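Local atomic coordinates of muramidase (Trichobolus zukalii, PDB entry 6ZMV), a protein that hydrolyses the glycosidic links between N-acetylmuramic acid and N-acetylglucosamine in bacterial peptidoglycan, as a fungal lysozyme of glycoside hydrolase family 25. Residues 65-69 and 70-74; 111-114 and 115-119; 18-22 and 23-27; 121-124 and 125-129; 40-43 and 44-48. All blocks are in the same frame, centred on the assembly; numbering follows the deposited sequence.

Contact 1 (65-69 and 70-74); sequences ASSSG and SAQAD
S68 is the N-cap of helix 69-78, and the evidence is a bond from the backbone N of A71 to OG of S68, 3.0 Å long with 158° at the hydrogen. The serine torsion accounts for it: OG sits between its own N and carbonyl carbon (chi1 75°), which turns the hydroxyl back over the first helical turn. CB of A71 packs against that oxygen, 3.4 Å from OG of S68.

A second side-chain bond runs from Q72 to S67. NE2 of Q72 reaches OG of S67 at 2.9 Å, and the oxygen lies only 10° out of the amide plane. The same hydroxyl then donates to the carbonyl O of S68, with OG of S67 2.9 Å from that O. Beyond CG the glutamine chain is extended, carrying its amide back past the helix start; there NE2 also bonds O of R63, and OE1 bonds NE2 of H60.

The backbone adds one well-formed bond and one weak one. N of A73 donates to O of G69 at 2.9 Å, an i to i+4 helical bond, while N of Q72 makes a weak bond of 3.3 Å to O of S68.

In van der Waals packing, CG of Q72 rests 3.3 Å from OG of S67. W115 of helix 109-127 packs against this helix start.

The chemistry implies a fixed direction for the S67 hydroxyl, which accepts from Q72 and donates to S68 O: a flipped Q72 amide would probably set its oxygen against a hydroxyl already committed. S68 OG gives A71 N, in the first turn, a side-chain acceptor.

Contact 2 (111-114 and 115-119); sequences AMVN and WISDF
I116 lies along the carbonyl of M112, one turn earlier in helix 109-127, and can be traced outward from its backbone. CB is 3.6 Å from O of M112. CG1, anti to the carbonyl carbon of I116 (chi1 -64°), comes closer, 3.3 Å from the same oxygen. The terminal CD1 passes beyond it to meet the M112 side chain, with CG of M112 at 4.0 Å from CD1 of I116. Beneath this apolar pair, N of I116 donates to O of M112 at 2.9 Å, nearly straight at 171°.

The helix is the crossover of a beta-alpha-beta unit between strands 93-95 and 132-136. I116 and W115 touch L94 of strand 93-95, while I116 also packs on W140 and T144 of helix 137-144.

On another face, S117 as modelled here, one of two conformers, places OG 2.9 Å from O of V113. This hydroxyl and N of S117 reach that oxygen from opposite faces of the carbonyl plane, and OG also bonds NZ of K149. A water donates to O of N114 at 2.6 Å and, for the D118 conformer described, to OD1 of D118.

Contact 3 (18-22 and 23-27); sequences GAYNS and GARFV
R25 lays its guanidinium flat over one face of the Y20 ring: the planes differ by 6°, and CZ of R25 is 3.8 Å from the ring centroid, a cation-pi stack. The Y20 ring swings to the side opposite its own N (chi1 -178°), beside the carbonyl carbon whose oxygen R25 also binds, while the R25 chain bends at chi2 (-74°) to bring NH2 over the ring centre. NH2 then uses two bonds in the guanidinium plane, to O of Y20 at 2.9 Å and to O of A24 at 2.8 Å. A water on NH1 donates to the same Y20 oxygen.

The turn underneath is a Schellman motif closing helix 16-21. N of A24 bonds O of A19 at 3.0 Å, and N of G23 bonds O of Y20 at 2.9 Å. G23 has positive phi, where a CB would clash with O of S22. OG of S22 folds back to 2.7 Å from O of A19.

The chain enters strand 26-33, which pairs with strand 2-7. A19 O and Y20 O thus each take two sound protein donors, A19 O a weak third from G23 N, and the guanidinium probably offsets the partial negative charge of the helix's C-terminal carbonyls.

Contact 4 (121-124 and 125-129); sequences NRYK and TLSGR. With SO4 (sulfate ion), chain G.
The carbonyl O of Y123 is gripped twice by S127: its N donates at 2.8 Å and its OG at 3.0 Å from that oxygen. The N-H comes nearly along the C=O axis, whereas the hydroxyl lies well above the carbonyl plane. OG can reach there because it sits between N and the carbonyl carbon of S127 (chi1 77°). CB of S127, placed by the backbone, lies over one face of the Y123 ring, 4.1 Å from its centroid in a CH-pi contact. The ring's OH continues to O of G81 and N of G92.

This is the C-terminal end of helix 109-127, the crossover helix leading to strand 132-136. OG of S127 accepts from N of R129 at 3.0 Å, an ST turn, and G128 leaves the helix with positive phi after its N bonds O of K124 at 2.8 Å.

K124 bends at chi2 (72°) so that CD rests against CA of R129, at 3.7 Å. Its NZ bonds O of G128 at 3.1 Å and O1 of a sulfate, probably from the crystallisation liquor, at 3.0 Å. A methionine in its place would probably leave G128 O without this mate and the sulfate without its lysine donor. The anion is also bonded by N of Y130, while the R129 guanidinium extends to O of L203 and makes a cation-pi contact with W83.

Contact 5 (40-43 and 44-48); sequences PVFS and THYTG
V41 places CG1 over one face of the H45 imidazole, 3.5 Å from the ring centroid and 16° off its normal, a CH-pi contact. Chi1 of -166° swings CG1 away from N of V41 and over the ring. The V41 carbonyl O takes N of H45 at 2.9 Å, almost straight. The ring is fixed by outside partners, ND1 bonding OH of Y16 and NE2 bonding O of S8; a leucine here would probably leave both oxygens without their imidazole mate and take from V41 the flat face it packs on.

F42 comes next. Its O accepts from N of Y46 at 2.8 Å, and its side chain runs beside that of Y46. CZ of F42 is 3.3 Å from CD1 of Y46, with ring planes an oblique 36° apart; CB of Y46 lies over one face of F42.

S43 follows, its carbonyl O held by two groups of T47: OG1 at 2.9 Å and the backbone N, reaching it from opposite faces of its plane.

Helix 42-51 lies against the barrel sheet: F42 touches I29 and A31 of strand 26-33, H45 and Y46 also touch I29, and H45 meets V14.

In chain order the contacts run 3, 5, 1, 2, 4, each on or at the end of a helix packed outside the barrel sheet of a family 25 hydrolase, consistent with its (beta/alpha)5(beta)3 barrel. Contacts 2 and 4 share helix 109-127, with centres 14 Å apart. Contact 1, on neighbouring helix 69-78, touches both: O of S67 lies 2.8 Å from NE1 of W115, and OD1 of D74 makes a salt bridge to NE of R122 at 2.7 Å in the conformer described. Contacts 3 and 5, centres 16 Å apart, do not touch. Contacts 3 and 1, centres 33 Å apart, lie on opposite sides of the chain's centre, so the five sample helices on both sides of the barrel.

Contact 1 (65-69 and 70-74)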
loop_
_atom_site.group_PDB
_atom_site.type_symbol
_atom_site.label_atom_id
_atom_site.label_comp_id
_atom_site.label_asym_id
_atom_site.label_seq_id
_atom_site.Cartn_x
_atom_site.Cartn_y
_atom_site.Cartn_z
ATOM N N ALA A 65 -14.927 -7.429 6.618
ATOM C CA ALA A 65 -16.191 -7.820 7.270
ATOM C C ALA A 65 -17.083 -6.611 7.495
ATOM O O ALA A 65 -18.232 -6.855 7.813
ATOM C CB ALA A 65 -15.885 -8.498 8.581
ATOM N N SER A 66 -16.598 -5.383 7.352
ATOM C CA SER A 66 -17.319 -4.196 7.837
ATOM C C SER A 66 -18.195 -3.572 6.727
ATOM O O SER A 66 -19.157 -2.853 7.042
ATOM C CB SER A 66 -16.364 -3.163 8.330
ATOM O OG SER A 66 -15.764 -3.553 9.547
ATOM N N SER A 67 -17.858 -3.763 5.449
ATOM C CA SER A 67 -18.576 -3.121 4.330
ATOM C C SER A 67 -18.089 -3.779 3.043
ATOM O O SER A 67 -17.138 -4.598 3.065
ATOM C CB SER A 67 -18.336 -1.649 4.235
ATOM O OG SER A 67 -17.030 -1.461 3.581
ATOM N N SER A 68 -18.703 -3.401 1.940
ATOM C CA SER A 68 -18.227 -3.837 0.614
ATOM C C SER A 68 -16.845 -3.246 0.291
ATOM O O SER A 68 -16.400 -2.254 0.849
ATOM C CB SER A 68 -19.249 -3.428 -0.412
ATOM O OG SER A 68 -19.177 -2.040 -0.654
ATOM N N GLY A 69 -16.176 -3.859 -0.666
ATOM C CA GLY A 69 -14.908 -3.295 -1.152
ATOM C C GLY A 69 -15.110 -1.995 -1.838
ATOM O O GLY A 69 -14.235 -1.098 -1.744
ATOM N N SER A 70 -16.228 -1.862 -2.563
ATOM C CA SER A 70 -16.539 -0.595 -3.255
ATOM C C SER A 70 -16.637 0.551 -2.243
ATOM O O SER A 70 -16.116 1.671 -2.485
ATOM C CB SER A 70 -17.792 -0.701 -4.062
ATOM O OG SER A 70 -17.876 0.389 -4.957
ATOM N N ALA A 71 -17.343 0.315 -1.152
ATOM C CA ALA A 71 -17.573 1.382 -0.161
ATOM C C ALA A 71 -16.231 1.821 0.441
ATOM O O ALA A 71 -16.019 3.007 0.685
ATOM C CB ALA A 71 -18.498 0.895 0.896
ATOM N N GLN A 72 -15.344 0.876 0.710
ATOM C CA GLN A 72 -14.029 1.236 1.271
ATOM C C GLN A 72 -13.130 1.918 0.230
ATOM O O GLN A 72 -12.416 2.855 0.621
ATOM C CB GLN A 72 -13.416 0.007 1.920
ATOM C CG GLN A 72 -14.028 -0.210 3.288
ATOM C CD GLN A 72 -13.495 -1.385 4.068
ATOM O OE1 GLN A 72 -12.296 -1.597 4.237
ATOM N NE2 GLN A 72 -14.417 -2.155 4.637
ATOM N N ALA A 73 -13.213 1.541 -1.026
ATOM C CA ALA A 73 -12.476 2.279 -2.062
ATOM C C ALA A 73 -12.973 3.722 -2.159
ATOM O O ALA A 73 -12.147 4.624 -2.266
ATOM C CB ALA A 73 -12.562 1.602 -3.405
ATOM N N ASP A 74 -14.281 3.943 -2.050
ATOM C CA ASP A 74 -14.812 5.319 -2.135
ATOM C C ASP A 74 -14.261 6.128 -0.952
ATOM O O ASP A 74 -13.835 7.284 -1.100
ATOM C CB ASP A 74 -16.340 5.306 -2.012
ATOM C CG ASP A 74 -17.060 4.920 -3.270
ATOM O OD1 ASP A 74 -16.432 4.874 -4.311
ATOM O OD2 ASP A 74 -18.277 4.652 -3.162
#

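Contact 2 (111-114 and 115-119)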
loop_
_atom_site.group_PDB
_atom_site.type_symbol
_atom_site.label_atom_id
_atom_site.label_comp_id
_atom_site.label_asym_id
_atom_site.label_seq_id
_atom_site.Cartn_x
_atom_site.Cartn_y
_atom_site.Cartn_z
ATOM N N ALA A 111 -15.120 -15.182 -1.458
ATOM C CA ALA A 111 -15.643 -13.899 -0.952
ATOM C C ALA A 111 -14.515 -12.883 -0.814
ATOM O O ALA A 111 -14.732 -11.723 -1.166
ATOM C CB ALA A 111 -16.346 -14.067 0.369
ATOM N N MET A 112 -13.343 -13.310 -0.353
ATOM C CA MET A 112 -12.227 -12.359 -0.217
ATOM C C MET A 112 -11.786 -11.872 -1.606
ATOM O O MET A 112 -11.494 -10.691 -1.771
ATOM C CB MET A 112 -11.050 -13.012 0.520
ATOM C CG MET A 112 -9.940 -12.065 0.756
ATOM S SD MET A 112 -10.359 -10.682 1.885
ATOM C CE MET A 112 -10.266 -11.521 3.438
ATOM N N VAL A 113 -11.636 -12.771 -2.568
ATOM C CA VAL A 113 -11.256 -12.340 -3.921
ATOM C C VAL A 113 -12.310 -11.389 -4.463
ATOM O O VAL A 113 -11.932 -10.372 -5.074
ATOM C CB VAL A 113 -11.042 -13.574 -4.818
ATOM C CG1 VAL A 113 -10.858 -13.168 -6.266
ATOM C CG2 VAL A 113 -9.800 -14.352 -4.376
ATOM N N ASN A 114 -13.577 -11.692 -4.263
ATOM C CA ASN A 114 -14.649 -10.783 -4.763
ATOM C C ASN A 114 -14.541 -9.408 -4.083
ATOM O O ASN A 114 -14.749 -8.397 -4.734
ATOM C CB ASN A 114 -16.036 -11.409 -4.563
ATOM C CG ASN A 114 -16.313 -12.563 -5.487
ATOM O OD1 ASN A 114 -15.624 -12.715 -6.498
ATOM N ND2 ASN A 114 -17.285 -13.358 -5.099
ATOM N N TRP A 115 -14.275 -9.394 -2.788
ATOM C CA TRP A 115 -14.198 -8.135 -2.016
ATOM C C TRP A 115 -13.007 -7.310 -2.550
ATOM O O TRP A 115 -13.154 -6.115 -2.843
ATOM C CB TRP A 115 -13.958 -8.438 -0.531
ATOM C CG TRP A 115 -14.043 -7.246 0.348
ATOM C CD1 TRP A 115 -15.166 -6.871 1.005
ATOM C CD2 TRP A 115 -13.042 -6.242 0.621
ATOM N NE1 TRP A 115 -14.931 -5.698 1.687
ATOM C CE2 TRP A 115 -13.651 -5.260 1.436
ATOM C CE3 TRP A 115 -11.731 -6.059 0.231
ATOM C CZ2 TRP A 115 -12.951 -4.158 1.916
ATOM C CZ3 TRP A 115 -11.043 -4.970 0.669
ATOM C CH2 TRP A 115 -11.664 -4.007 1.464
ATOM N N ILE A 116 -11.853 -7.939 -2.724
ATOM C CA ILE A 116 -10.682 -7.210 -3.261
ATOM C C ILE A 116 -10.980 -6.730 -4.675
ATOM O O ILE A 116 -10.632 -5.626 -5.019
ATOM C CB ILE A 116 -9.445 -8.086 -3.206
ATOM C CG1 ILE A 116 -9.069 -8.420 -1.770
ATOM C CG2 ILE A 116 -8.267 -7.440 -3.938
ATOM C CD1 ILE A 116 -7.996 -9.508 -1.627
ATOM N N SER A 117 -11.626 -7.543 -5.495
ATOM C CA SER A 117 -11.985 -7.151 -6.882
ATOM C C SER A 117 -12.801 -5.877 -6.861
ATOM O O SER A 117 -12.624 -4.964 -7.644
ATOM C CB SER A 117 -12.763 -8.226 -7.603
ATOM O OG SER A 117 -12.004 -9.382 -7.794
ATOM N N ASP A 118 -13.782 -5.844 -5.978
ATOM C CA ASP A 118 -14.667 -4.664 -5.916
ATOM C C ASP A 118 -13.862 -3.439 -5.473
ATOM O O ASP A 118 -14.050 -2.368 -6.056
ATOM C CB ASP A 118 -15.815 -4.895 -4.934
ATOM C CG ASP A 118 -16.950 -5.788 -5.385
ATOM O OD1 ASP A 118 -16.968 -6.133 -6.535
ATOM O OD2 ASP A 118 -17.761 -6.150 -4.496
ATOM N N PHE A 119 -12.982 -3.585 -4.485
ATOM C CA PHE A 119 -12.126 -2.459 -4.086
ATOM C C PHE A 119 -11.286 -2.020 -5.265
ATOM O O PHE A 119 -11.222 -0.801 -5.583
ATOM C CB PHE A 119 -11.258 -2.819 -2.892
ATOM C CG PHE A 119 -10.461 -1.651 -2.353
ATOM C CD1 PHE A 119 -9.328 -1.198 -3.032
ATOM C CD2 PHE A 119 -10.851 -1.000 -1.199
ATOM C CE1 PHE A 119 -8.626 -0.111 -2.553
ATOM C CE2 PHE A 119 -10.179 0.106 -0.730
ATOM C CZ PHE A 119 -9.039 0.533 -1.392
HETATM O O HOH W 1 -16.265 -8.908 -6.791
#

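Contact 3 (18-22 and 23-27)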
loop_
_atom_site.group_PDB
_atom_site.type_symbol
_atom_site.label_atom_id
_atom_site.label_comp_id
_atom_site.label_asym_id
_atom_site.label_seq_id
_atom_site.Cartn_x
_atom_site.Cartn_y
_atom_site.Cartn_z
ATOM N N GLY A 18 15.138 14.536 6.857
ATOM C CA GLY A 18 16.213 13.627 7.287
ATOM C C GLY A 18 16.091 12.300 6.566
ATOM O O GLY A 18 17.088 11.740 6.148
ATOM N N ALA A 19 14.879 11.783 6.429
ATOM C CA ALA A 19 14.657 10.527 5.698
ATOM C C ALA A 19 15.163 10.687 4.256
ATOM O O ALA A 19 15.940 9.838 3.790
ATOM C CB ALA A 19 13.195 10.149 5.749
ATOM N N TYR A 20 14.768 11.746 3.557
ATOM C CA TYR A 20 15.225 11.993 2.179
ATOM C C TYR A 20 16.781 12.068 2.174
ATOM O O TYR A 20 17.448 11.431 1.349
ATOM C CB TYR A 20 14.606 13.283 1.631
ATOM C CG TYR A 20 15.001 13.539 0.207
ATOM C CD1 TYR A 20 16.238 14.113 -0.070
ATOM C CD2 TYR A 20 14.205 13.145 -0.856
ATOM C CE1 TYR A 20 16.655 14.318 -1.383
ATOM C CE2 TYR A 20 14.600 13.362 -2.173
ATOM C CZ TYR A 20 15.866 13.909 -2.435
ATOM O OH TYR A 20 16.296 14.084 -3.709
ATOM N N ASN A 21 17.346 12.824 3.084
ATOM C CA ASN A 21 18.805 13.058 3.026
ATOM C C ASN A 21 19.508 11.722 3.262
ATOM O O ASN A 21 20.602 11.521 2.738
ATOM C CB ASN A 21 19.268 14.088 4.046
ATOM C CG ASN A 21 18.801 15.479 3.704
ATOM O OD1 ASN A 21 18.533 15.774 2.547
ATOM N ND2 ASN A 21 18.747 16.338 4.700
ATOM N N SER A 22 18.935 10.812 4.041
ATOM C CA SER A 22 19.507 9.472 4.309
ATOM C C SER A 22 19.315 8.504 3.160
ATOM O O SER A 22 19.862 7.403 3.240
ATOM C CB SER A 22 18.905 8.888 5.589
ATOM O OG SER A 22 17.605 8.302 5.347
ATOM N N GLY A 23 18.516 8.871 2.158
ATOM C CA GLY A 23 18.384 8.069 0.926
ATOM C C GLY A 23 16.962 7.670 0.624
ATOM O O GLY A 23 16.743 7.054 -0.419
ATOM N N ALA A 24 16.018 7.907 1.522
ATOM C CA ALA A 24 14.626 7.544 1.207
ATOM C C ALA A 24 14.173 8.371 0.014
ATOM O O ALA A 24 14.438 9.595 -0.039
ATOM C CB ALA A 24 13.667 7.762 2.358
ATOM N N ARG A 25 13.420 7.740 -0.896
ATOM C CA ARG A 25 12.830 8.434 -2.030
ATOM C C ARG A 25 11.307 8.350 -2.072
ATOM O O ARG A 25 10.725 9.052 -2.910
ATOM C CB ARG A 25 13.501 8.033 -3.341
ATOM C CG ARG A 25 14.962 8.433 -3.387
ATOM C CD ARG A 25 15.188 9.908 -3.577
ATOM N NE ARG A 25 16.567 10.347 -3.617
ATOM C CZ ARG A 25 17.258 10.707 -2.559
ATOM N NH1 ARG A 25 18.507 11.160 -2.661
ATOM N NH2 ARG A 25 16.748 10.581 -1.365
ATOM N N PHE A 26 10.691 7.475 -1.282
ATOM C CA PHE A 26 9.232 7.406 -1.272
ATOM C C PHE A 26 8.758 7.063 0.121
ATOM O O PHE A 26 9.505 6.492 0.946
ATOM C CB PHE A 26 8.690 6.403 -2.317
ATOM C CG PHE A 26 9.000 4.957 -1.996
ATOM C CD1 PHE A 26 10.197 4.412 -2.344
ATOM C CD2 PHE A 26 8.107 4.125 -1.316
ATOM C CE1 PHE A 26 10.519 3.093 -2.054
ATOM C CE2 PHE A 26 8.429 2.827 -0.958
ATOM C CZ PHE A 26 9.635 2.295 -1.369
ATOM N N VAL A 27 7.506 7.409 0.373
ATOM C CA VAL A 27 6.825 7.035 1.632
ATOM C C VAL A 27 5.378 6.731 1.326
ATOM O O VAL A 27 4.764 7.403 0.501
ATOM C CB VAL A 27 6.983 8.141 2.705
ATOM C CG1 VAL A 27 6.382 9.460 2.231
ATOM C CG2 VAL A 27 6.452 7.678 4.039
HETATM O O HOH W 2 20.060 11.540 -0.329
#

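Contact 4 (121-124 and 125-129)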
loop_
_atom_site.group_PDB
_atom_site.type_symbol
_atom_site.label_atom_id
_atom_site.label_comp_id
_atom_site.label_asym_id
_atom_site.label_seq_id
_atom_site.Cartn_x
_atom_site.Cartn_y
_atom_site.Cartn_z
ATOM N N ASN A 121 -11.361 -2.501 -8.580
ATOM C CA ASN A 121 -12.028 -1.953 -9.756
ATOM C C ASN A 121 -12.669 -0.629 -9.401
ATOM O O ASN A 121 -12.644 0.291 -10.231
ATOM C CB ASN A 121 -13.025 -2.955 -10.328
ATOM C CG ASN A 121 -12.307 -4.061 -11.081
ATOM O OD1 ASN A 121 -11.659 -3.807 -12.100
ATOM N ND2 ASN A 121 -12.376 -5.278 -10.572
ATOM N N ARG A 122 -13.261 -0.466 -8.225
ATOM C CA ARG A 122 -13.783 0.858 -7.834
ATOM C C ARG A 122 -12.655 1.886 -7.815
ATOM O O ARG A 122 -12.828 3.011 -8.350
ATOM C CB ARG A 122 -14.450 0.773 -6.477
ATOM C CG ARG A 122 -15.225 2.007 -6.101
ATOM C CD ARG A 122 -16.289 2.392 -7.099
ATOM N NE ARG A 122 -17.098 3.449 -6.546
ATOM C CZ ARG A 122 -18.305 3.740 -6.967
ATOM N NH1 ARG A 122 -18.856 3.106 -7.980
ATOM N NH2 ARG A 122 -18.950 4.719 -6.380
ATOM N N TYR A 123 -11.508 1.539 -7.250
ATOM C CA TYR A 123 -10.368 2.468 -7.214
ATOM C C TYR A 123 -9.908 2.830 -8.629
ATOM O O TYR A 123 -9.597 4.025 -8.878
ATOM C CB TYR A 123 -9.239 1.884 -6.350
ATOM C CG TYR A 123 -8.120 2.875 -6.163
ATOM C CD1 TYR A 123 -8.204 3.798 -5.139
ATOM C CD2 TYR A 123 -7.033 2.916 -7.049
ATOM C CE1 TYR A 123 -7.229 4.769 -5.009
ATOM C CE2 TYR A 123 -6.049 3.871 -6.901
ATOM C CZ TYR A 123 -6.165 4.836 -5.899
ATOM O OH TYR A 123 -5.123 5.768 -5.726
ATOM N N LYS A 124 -9.880 1.865 -9.532
ATOM C CA LYS A 124 -9.518 2.102 -10.918
ATOM C C LYS A 124 -10.445 3.118 -11.570
ATOM O O LYS A 124 -9.941 4.028 -12.250
ATOM C CB LYS A 124 -9.532 0.771 -11.668
ATOM C CG LYS A 124 -9.403 0.778 -13.184
ATOM C CD LYS A 124 -8.085 1.124 -13.671
ATOM C CE LYS A 124 -8.024 0.946 -15.168
ATOM N NZ LYS A 124 -6.784 1.565 -15.705
ATOM N N THR A 125 -11.760 2.976 -11.426
ATOM C CA THR A 125 -12.642 3.954 -12.092
ATOM C C THR A 125 -12.498 5.312 -11.445
ATOM O O THR A 125 -12.603 6.316 -12.159
ATOM C CB THR A 125 -14.089 3.481 -12.169
ATOM O OG1 THR A 125 -14.719 4.287 -13.162
ATOM C CG2 THR A 125 -14.814 3.518 -10.851
ATOM N N LEU A 126 -12.280 5.391 -10.124
ATOM C CA LEU A 126 -12.223 6.716 -9.453
ATOM C C LEU A 126 -10.913 7.429 -9.810
ATOM O O LEU A 126 -10.950 8.667 -10.059
ATOM C CB LEU A 126 -12.281 6.487 -7.948
ATOM C CG LEU A 126 -13.626 6.038 -7.424
ATOM C CD1 LEU A 126 -13.517 5.696 -5.938
ATOM C CD2 LEU A 126 -14.728 7.072 -7.686
ATOM N N SER A 127 -9.790 6.706 -9.797
ATOM C CA SER A 127 -8.446 7.324 -9.924
ATOM C C SER A 127 -7.911 7.299 -11.361
ATOM O O SER A 127 -6.990 8.099 -11.635
ATOM C CB SER A 127 -7.450 6.626 -9.023
ATOM O OG SER A 127 -7.056 5.385 -9.589
ATOM N N GLY A 128 -8.364 6.342 -12.169
ATOM C CA GLY A 128 -7.754 6.063 -13.464
ATOM C C GLY A 128 -6.798 4.927 -13.500
ATOM O O GLY A 128 -6.501 4.453 -14.606
ATOM N N ARG A 129 -6.382 4.401 -12.360
ATOM C CA ARG A 129 -5.411 3.324 -12.341
ATOM C C ARG A 129 -5.684 2.361 -11.214
ATOM O O ARG A 129 -6.397 2.651 -10.255
ATOM C CB ARG A 129 -3.989 3.832 -12.351
ATOM C CG ARG A 129 -3.614 4.480 -11.043
ATOM C CD ARG A 129 -2.214 5.087 -11.150
ATOM N NE ARG A 129 -1.155 4.096 -11.399
ATOM C CZ ARG A 129 0.120 4.365 -11.461
ATOM N NH1 ARG A 129 0.996 3.391 -11.607
ATOM N NH2 ARG A 129 0.520 5.612 -11.314
HETATM S S SO4 G . -2.918 1.186 -14.707
HETATM O O1 SO4 G . -4.265 0.887 -14.281
HETATM O O2 SO4 G . -2.175 1.227 -13.487
HETATM O O3 SO4 G . -2.466 0.085 -15.526
HETATM O O4 SO4 G . -2.807 2.454 -15.393
#

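Contact 5 (40-43 and 44-48)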
loop_
_atom_site.group_PDB
_atom_site.type_symbol
_atom_site.label_atom_id
_atom_site.label_comp_id
_atom_site.label_asym_id
_atom_site.label_seq_id
_atom_site.Cartn_x
_atom_site.Cartn_y
_atom_site.Cartn_z
ATOM N N PRO A 40 -5.362 10.524 11.680
ATOM C CA PRO A 40 -5.286 11.965 11.946
ATOM C C PRO A 40 -4.005 12.648 11.526
ATOM O O PRO A 40 -3.946 13.882 11.494
ATOM C CB PRO A 40 -5.549 12.062 13.417
ATOM C CG PRO A 40 -5.171 10.738 13.948
ATOM C CD PRO A 40 -5.504 9.698 12.908
ATOM N N VAL A 41 -2.999 11.857 11.228
ATOM C CA VAL A 41 -1.683 12.415 10.855
ATOM C C VAL A 41 -1.488 12.378 9.336
ATOM O O VAL A 41 -0.428 12.811 8.819
ATOM C CB VAL A 41 -0.544 11.768 11.654
ATOM C CG1 VAL A 41 0.766 12.527 11.551
ATOM C CG2 VAL A 41 -0.920 11.577 13.104
ATOM N N PHE A 42 -2.454 11.852 8.590
ATOM C CA PHE A 42 -2.277 11.695 7.124
ATOM C C PHE A 42 -1.828 13.002 6.500
ATOM O O PHE A 42 -0.849 13.040 5.745
ATOM C CB PHE A 42 -3.560 11.182 6.465
ATOM C CG PHE A 42 -3.464 11.215 4.964
ATOM C CD1 PHE A 42 -2.846 10.189 4.293
ATOM C CD2 PHE A 42 -3.957 12.314 4.236
ATOM C CE1 PHE A 42 -2.699 10.257 2.922
ATOM C CE2 PHE A 42 -3.782 12.375 2.860
ATOM C CZ PHE A 42 -3.181 11.349 2.233
ATOM N N SER A 43 -2.567 14.088 6.731
ATOM C CA SER A 43 -2.290 15.356 6.015
ATOM C C SER A 43 -0.921 15.887 6.456
ATOM O O SER A 43 -0.151 16.440 5.625
ATOM C CB SER A 43 -3.365 16.354 6.212
ATOM O OG SER A 43 -4.561 15.898 5.627
ATOM N N THR A 44 -0.590 15.764 7.730
ATOM C CA THR A 44 0.736 16.196 8.238
ATOM C C THR A 44 1.833 15.446 7.496
ATOM O O THR A 44 2.802 16.060 6.977
ATOM C CB THR A 44 0.907 15.939 9.735
ATOM O OG1 THR A 44 -0.138 16.641 10.442
ATOM C CG2 THR A 44 2.280 16.232 10.315
ATOM N N HIS A 45 1.719 14.154 7.397
ATOM C CA HIS A 45 2.727 13.331 6.732
ATOM C C HIS A 45 2.763 13.613 5.250
ATOM O O HIS A 45 3.852 13.712 4.655
ATOM C CB HIS A 45 2.455 11.870 6.998
ATOM C CG HIS A 45 2.705 11.365 8.367
ATOM N ND1 HIS A 45 3.702 11.879 9.154
ATOM C CD2 HIS A 45 2.114 10.336 9.040
ATOM C CE1 HIS A 45 3.740 11.181 10.301
ATOM N NE2 HIS A 45 2.759 10.199 10.269
ATOM N N TYR A 46 1.626 13.721 4.606
ATOM C CA TYR A 46 1.589 13.931 3.134
ATOM C C TYR A 46 2.171 15.267 2.745
ATOM O O TYR A 46 2.998 15.327 1.847
ATOM C CB TYR A 46 0.134 13.793 2.675
ATOM C CG TYR A 46 -0.100 13.416 1.233
ATOM C CD1 TYR A 46 -0.224 12.093 0.850
ATOM C CD2 TYR A 46 -0.261 14.368 0.247
ATOM C CE1 TYR A 46 -0.569 11.726 -0.432
ATOM C CE2 TYR A 46 -0.600 14.023 -1.048
ATOM C CZ TYR A 46 -0.748 12.696 -1.393
ATOM O OH TYR A 46 -1.157 12.299 -2.635
ATOM N N THR A 47 1.881 16.314 3.530
ATOM C CA THR A 47 2.438 17.670 3.293
ATOM C C THR A 47 3.942 17.648 3.535
ATOM O O THR A 47 4.710 18.189 2.749
ATOM C CB THR A 47 1.731 18.657 4.202
ATOM O OG1 THR A 47 0.336 18.679 3.913
ATOM C CG2 THR A 47 2.299 20.024 4.068
ATOM N N GLY A 48 4.390 17.088 4.648
ATOM C CA GLY A 48 5.808 17.065 4.978
ATOM C C GLY A 48 6.581 16.279 3.956
ATOM O O GLY A 48 7.711 16.647 3.582
HETATM O O HOH W 3 -2.627 15.624 9.784
#